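Local coordinates for aldehyde dehydrogenase family protein (Pseudomonas syringae pv. tomato, PDB 5IUV), which probably oxidises indole-3-acetaldehyde to the auxin indole-3-acetic acid with NAD+ as cofactor, a step that contributes to the virulence of this plant pathogen, at residues A[81-95]-A[124-137]. Numbering follows the deposited sequence.
Sequences AKRKATMIRFAGLLE and GARALSWSGEAIDK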
# COMPACT_ATOMS: atom_id res chain seq x y z
N ALA A 81 -5.56 -5.90 -18.67
CA ALA A 81 -6.32 -7.14 -18.62
C ALA A 81 -5.96 -8.05 -19.79
O ALA A 81 -6.00 -9.28 -19.65
CB ALA A 81 -7.81 -6.86 -18.62
N LYS A 82 -5.62 -7.46 -20.93
CA LYS A 82 -5.19 -8.25 -22.09
C LYS A 82 -3.76 -8.77 -21.93
O LYS A 82 -3.46 -9.89 -22.33
CB LYS A 82 -5.33 -7.44 -23.38
CG LYS A 82 -6.76 -7.16 -23.81
CD LYS A 82 -6.78 -6.07 -24.89
CE LYS A 82 -8.10 -6.03 -25.64
NZ LYS A 82 -9.26 -5.85 -24.73
N ARG A 83 -2.86 -7.97 -21.35
CA ARG A 83 -1.51 -8.45 -21.07
C ARG A 83 -1.55 -9.61 -20.08
O ARG A 83 -0.82 -10.58 -20.23
CB ARG A 83 -0.61 -7.33 -20.53
CG ARG A 83 -0.40 -6.20 -21.52
CD ARG A 83 0.93 -5.50 -21.34
NE ARG A 83 1.18 -5.03 -19.98
CZ ARG A 83 0.62 -3.97 -19.42
NH1 ARG A 83 -0.28 -3.25 -20.09
NH2 ARG A 83 0.94 -3.63 -18.18
N LYS A 84 -2.39 -9.48 -19.07
CA LYS A 84 -2.62 -10.55 -18.11
C LYS A 84 -3.03 -11.85 -18.81
O LYS A 84 -2.44 -12.90 -18.56
CB LYS A 84 -3.70 -10.14 -17.10
CG LYS A 84 -4.19 -11.28 -16.21
CD LYS A 84 -5.20 -10.81 -15.13
CE LYS A 84 -6.51 -10.34 -15.77
NZ LYS A 84 -7.56 -10.01 -14.75
N ALA A 85 -4.04 -11.77 -19.67
CA ALA A 85 -4.55 -12.95 -20.38
C ALA A 85 -3.46 -13.61 -21.22
O ALA A 85 -3.36 -14.84 -21.27
CB ALA A 85 -5.74 -12.57 -21.27
N THR A 86 -2.65 -12.80 -21.88
CA THR A 86 -1.56 -13.31 -22.71
C THR A 86 -0.49 -13.99 -21.87
O THR A 86 -0.00 -15.06 -22.23
CB THR A 86 -0.94 -12.18 -23.55
OG1 THR A 86 -1.94 -11.62 -24.40
CG2 THR A 86 0.21 -12.69 -24.41
N MET A 87 -0.13 -13.38 -20.74
CA MET A 87 0.89 -13.96 -19.86
C MET A 87 0.44 -15.30 -19.29
O MET A 87 1.24 -16.24 -19.15
CB MET A 87 1.25 -13.00 -18.72
CG MET A 87 2.02 -11.74 -19.17
SD MET A 87 3.55 -12.10 -20.06
CE MET A 87 4.54 -12.88 -18.78
N ILE A 88 -0.85 -15.41 -18.98
CA ILE A 88 -1.41 -16.65 -18.47
C ILE A 88 -1.44 -17.73 -19.56
O ILE A 88 -1.13 -18.89 -19.29
CB ILE A 88 -2.82 -16.40 -17.88
CG1 ILE A 88 -2.70 -15.49 -16.65
CG2 ILE A 88 -3.51 -17.70 -17.51
CD1 ILE A 88 -4.04 -14.93 -16.13
N ARG A 89 -1.77 -17.36 -20.80
CA ARG A 89 -1.67 -18.30 -21.93
C ARG A 89 -0.23 -18.75 -22.16
O ARG A 89 0.03 -19.91 -22.48
CB ARG A 89 -2.23 -17.69 -23.22
CG ARG A 89 -3.75 -17.59 -23.26
CD ARG A 89 -4.26 -17.32 -24.68
NE ARG A 89 -3.67 -16.12 -25.26
CZ ARG A 89 -4.17 -14.89 -25.11
NH1 ARG A 89 -5.27 -14.71 -24.39
NH2 ARG A 89 -3.58 -13.85 -25.68
N PHE A 90 0.71 -17.82 -22.00
CA PHE A 90 2.14 -18.10 -22.13
C PHE A 90 2.53 -19.17 -21.11
O PHE A 90 3.16 -20.18 -21.45
CB PHE A 90 2.96 -16.81 -21.94
CG PHE A 90 4.43 -16.92 -22.31
CD1 PHE A 90 4.97 -18.07 -22.86
CD2 PHE A 90 5.28 -15.83 -22.08
CE1 PHE A 90 6.34 -18.14 -23.19
CE2 PHE A 90 6.64 -15.89 -22.40
CZ PHE A 90 7.17 -17.05 -22.96
N ALA A 91 2.12 -18.96 -19.86
CA ALA A 91 2.39 -19.94 -18.82
C ALA A 91 1.73 -21.27 -19.18
O ALA A 91 2.33 -22.33 -19.00
CB ALA A 91 1.89 -19.43 -17.48
N GLY A 92 0.50 -21.20 -19.69
CA GLY A 92 -0.22 -22.39 -20.09
C GLY A 92 0.48 -23.22 -21.16
O GLY A 92 0.38 -24.45 -21.17
N LEU A 93 1.19 -22.54 -22.06
CA LEU A 93 1.89 -23.23 -23.13
C LEU A 93 3.17 -23.90 -22.61
O LEU A 93 3.61 -24.90 -23.17
CB LEU A 93 2.22 -22.28 -24.28
CG LEU A 93 1.01 -21.89 -25.14
CD1 LEU A 93 1.37 -20.80 -26.14
CD2 LEU A 93 0.45 -23.11 -25.85
N LEU A 94 3.76 -23.35 -21.56
CA LEU A 94 4.88 -24.02 -20.90
C LEU A 94 4.40 -25.34 -20.32
O LEU A 94 5.04 -26.38 -20.48
CB LEU A 94 5.49 -23.14 -19.81
CG LEU A 94 6.71 -22.29 -20.19
CD1 LEU A 94 6.38 -21.33 -21.32
CD2 LEU A 94 7.26 -21.53 -18.98
N GLU A 95 3.26 -25.31 -19.64
CA GLU A 95 2.71 -26.52 -19.04
C GLU A 95 2.30 -27.53 -20.11
O GLU A 95 2.54 -28.73 -19.96
CB GLU A 95 1.51 -26.17 -18.16
CG GLU A 95 1.90 -25.32 -16.96
CD GLU A 95 0.73 -25.05 -16.03
OE1 GLU A 95 -0.38 -24.75 -16.53
OE2 GLU A 95 0.94 -25.14 -14.80
N GLY A 124 8.69 -22.17 -13.54
CA GLY A 124 8.76 -21.16 -14.59
C GLY A 124 7.38 -20.68 -15.00
O GLY A 124 7.13 -19.48 -15.11
N ALA A 125 6.48 -21.63 -15.21
CA ALA A 125 5.11 -21.31 -15.60
C ALA A 125 4.44 -20.44 -14.54
O ALA A 125 3.77 -19.46 -14.85
CB ALA A 125 4.31 -22.59 -15.83
N ARG A 126 4.66 -20.80 -13.28
CA ARG A 126 4.07 -20.11 -12.15
C ARG A 126 4.56 -18.66 -12.06
O ARG A 126 3.80 -17.77 -11.69
CB ARG A 126 4.40 -20.88 -10.87
CG ARG A 126 3.73 -20.38 -9.61
CD ARG A 126 4.13 -21.24 -8.41
NE ARG A 126 3.91 -22.67 -8.66
CZ ARG A 126 4.86 -23.60 -8.65
NH1 ARG A 126 6.12 -23.26 -8.38
NH2 ARG A 126 4.57 -24.87 -8.89
N ALA A 127 5.83 -18.42 -12.39
CA ALA A 127 6.33 -17.05 -12.37
C ALA A 127 5.66 -16.21 -13.45
O ALA A 127 5.38 -15.04 -13.22
CB ALA A 127 7.86 -17.03 -12.54
N LEU A 128 5.41 -16.81 -14.61
CA LEU A 128 4.76 -16.10 -15.71
C LEU A 128 3.29 -15.80 -15.40
O LEU A 128 2.82 -14.68 -15.62
CB LEU A 128 4.86 -16.90 -17.02
CG LEU A 128 6.25 -17.17 -17.59
CD1 LEU A 128 6.18 -17.86 -18.96
CD2 LEU A 128 7.04 -15.87 -17.70
N SER A 129 2.56 -16.79 -14.91
CA SER A 129 1.13 -16.61 -14.68
C SER A 129 0.87 -15.76 -13.44
O SER A 129 -0.06 -14.95 -13.43
CB SER A 129 0.41 -17.96 -14.55
OG SER A 129 0.98 -18.77 -13.54
N TRP A 130 1.65 -15.94 -12.39
CA TRP A 130 1.46 -15.15 -11.17
C TRP A 130 1.72 -13.68 -11.48
O TRP A 130 0.94 -12.81 -11.10
CB TRP A 130 2.37 -15.64 -10.04
CG TRP A 130 2.10 -15.06 -8.66
CD1 TRP A 130 1.34 -15.63 -7.67
CD2 TRP A 130 2.60 -13.83 -8.13
NE1 TRP A 130 1.34 -14.82 -6.56
CE2 TRP A 130 2.11 -13.71 -6.81
CE3 TRP A 130 3.42 -12.81 -8.64
CZ2 TRP A 130 2.40 -12.61 -6.00
CZ3 TRP A 130 3.71 -11.73 -7.83
CH2 TRP A 130 3.20 -11.63 -6.52
N SER A 131 2.81 -13.42 -12.19
CA SER A 131 3.12 -12.05 -12.61
C SER A 131 2.00 -11.48 -13.47
O SER A 131 1.59 -10.33 -13.28
CB SER A 131 4.45 -12.01 -13.37
OG SER A 131 5.53 -12.36 -12.54
N GLY A 132 1.51 -12.28 -14.41
CA GLY A 132 0.40 -11.86 -15.25
C GLY A 132 -0.84 -11.54 -14.44
O GLY A 132 -1.47 -10.51 -14.67
N GLU A 133 -1.18 -12.41 -13.50
CA GLU A 133 -2.33 -12.23 -12.62
C GLU A 133 -2.26 -10.93 -11.82
O GLU A 133 -3.29 -10.36 -11.45
CB GLU A 133 -2.45 -13.40 -11.63
CG GLU A 133 -2.88 -14.73 -12.23
CD GLU A 133 -2.61 -15.90 -11.28
OE1 GLU A 133 -2.09 -15.68 -10.16
OE2 GLU A 133 -2.91 -17.05 -11.66
N ALA A 134 -1.05 -10.49 -11.53
CA ALA A 134 -0.83 -9.33 -10.67
C ALA A 134 -1.02 -8.00 -11.38
O ALA A 134 -1.24 -6.98 -10.72
CB ALA A 134 0.58 -9.39 -10.05
N ILE A 135 -0.91 -8.01 -12.70
CA ILE A 135 -0.86 -6.77 -13.49
C ILE A 135 -1.95 -5.76 -13.11
O ILE A 135 -1.64 -4.60 -12.81
CB ILE A 135 -0.96 -7.07 -15.00
CG1 ILE A 135 0.32 -7.73 -15.51
CG2 ILE A 135 -1.22 -5.79 -15.77
CD1 ILE A 135 0.23 -8.19 -16.98
N ASP A 136 -3.20 -6.19 -13.12
CA ASP A 136 -4.29 -5.25 -12.86
C ASP A 136 -4.73 -5.26 -11.40
O ASP A 136 -5.80 -4.74 -11.07
CB ASP A 136 -5.49 -5.54 -13.78
CG ASP A 136 -6.01 -6.96 -13.67
OD1 ASP A 136 -5.38 -7.79 -12.97
OD2 ASP A 136 -7.04 -7.26 -14.31
N LYS A 137 -3.90 -5.83 -10.53
CA LYS A 137 -4.12 -5.74 -9.08
C LYS A 137 -3.19 -4.68 -8.48
O LYS A 137 -3.29 -4.36 -7.30
CB LYS A 137 -3.88 -7.10 -8.40
CG LYS A 137 -4.50 -8.30 -9.12
CD LYS A 137 -6.00 -8.15 -9.28
CE LYS A 137 -6.62 -9.43 -9.85
NZ LYS A 137 -6.01 -9.81 -11.16
O HOH W 1 0.97 -21.71 -14.07
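One face of the Phe90 ring carries CD1 of Leu128, which stands 3.8 Å from the ring centroid and 9° off the normal, a CH-pi contact over the middle of the ring; side chains of Ala207 and Ala210 from helix 198-210 also touch this phenylalanine. The guanidinium of Arg83 is met obliquely by CG2 of Ile135, while its NE and NH1 bond to the carbonyls of Ser183 and Leu78. The carboxylate of Asp136 offers the syn lone pair of OD2 to Lys84 NZ at 2.8 Å, and its OD1 takes Lys137 NZ on the syn side, 28° out of plane. Lys84 reaches OD2 of Asp136 with CG anti to its own backbone N (chi1 169°) and a bend at chi3, its CG passing 3.2 Å from Gly132 O. Lys137 NZ also donates to Glu133 O at 2.8 Å, and Glu133 OE1 of the second subunit binds both lysines, so the carboxylates probably offset the closeness of the two ammonium groups and the network runs across the subunit interface. Helices 80-96 and 113-134, two helices of the NAD-binding domain of the aldehyde dehydrogenase fold, pack here nearly antiparallel, with axes 7.7 Å apart; Met87 and Ile135 also touch Ser183 of helix 170-183. Small residues permit this closeness: Met87 CB rests 3.8 Å from Gly132 CA, and Ala91 CB presses to 3.2 Å from Ala125 O beside Ser129 CB. Leu128 is a knob in the hole formed by Met87, Phe90, Ala91 and Leu94, its CD1 meeting Leu94 CD2 and its CD2 the Met87 methyl. Glu95, exposed to solvent, lays CG against Ala125 CB, 3.8 Å away, and a water hydrogen-bonded to Ser129 OG reaches Glu95 OE2 weakly.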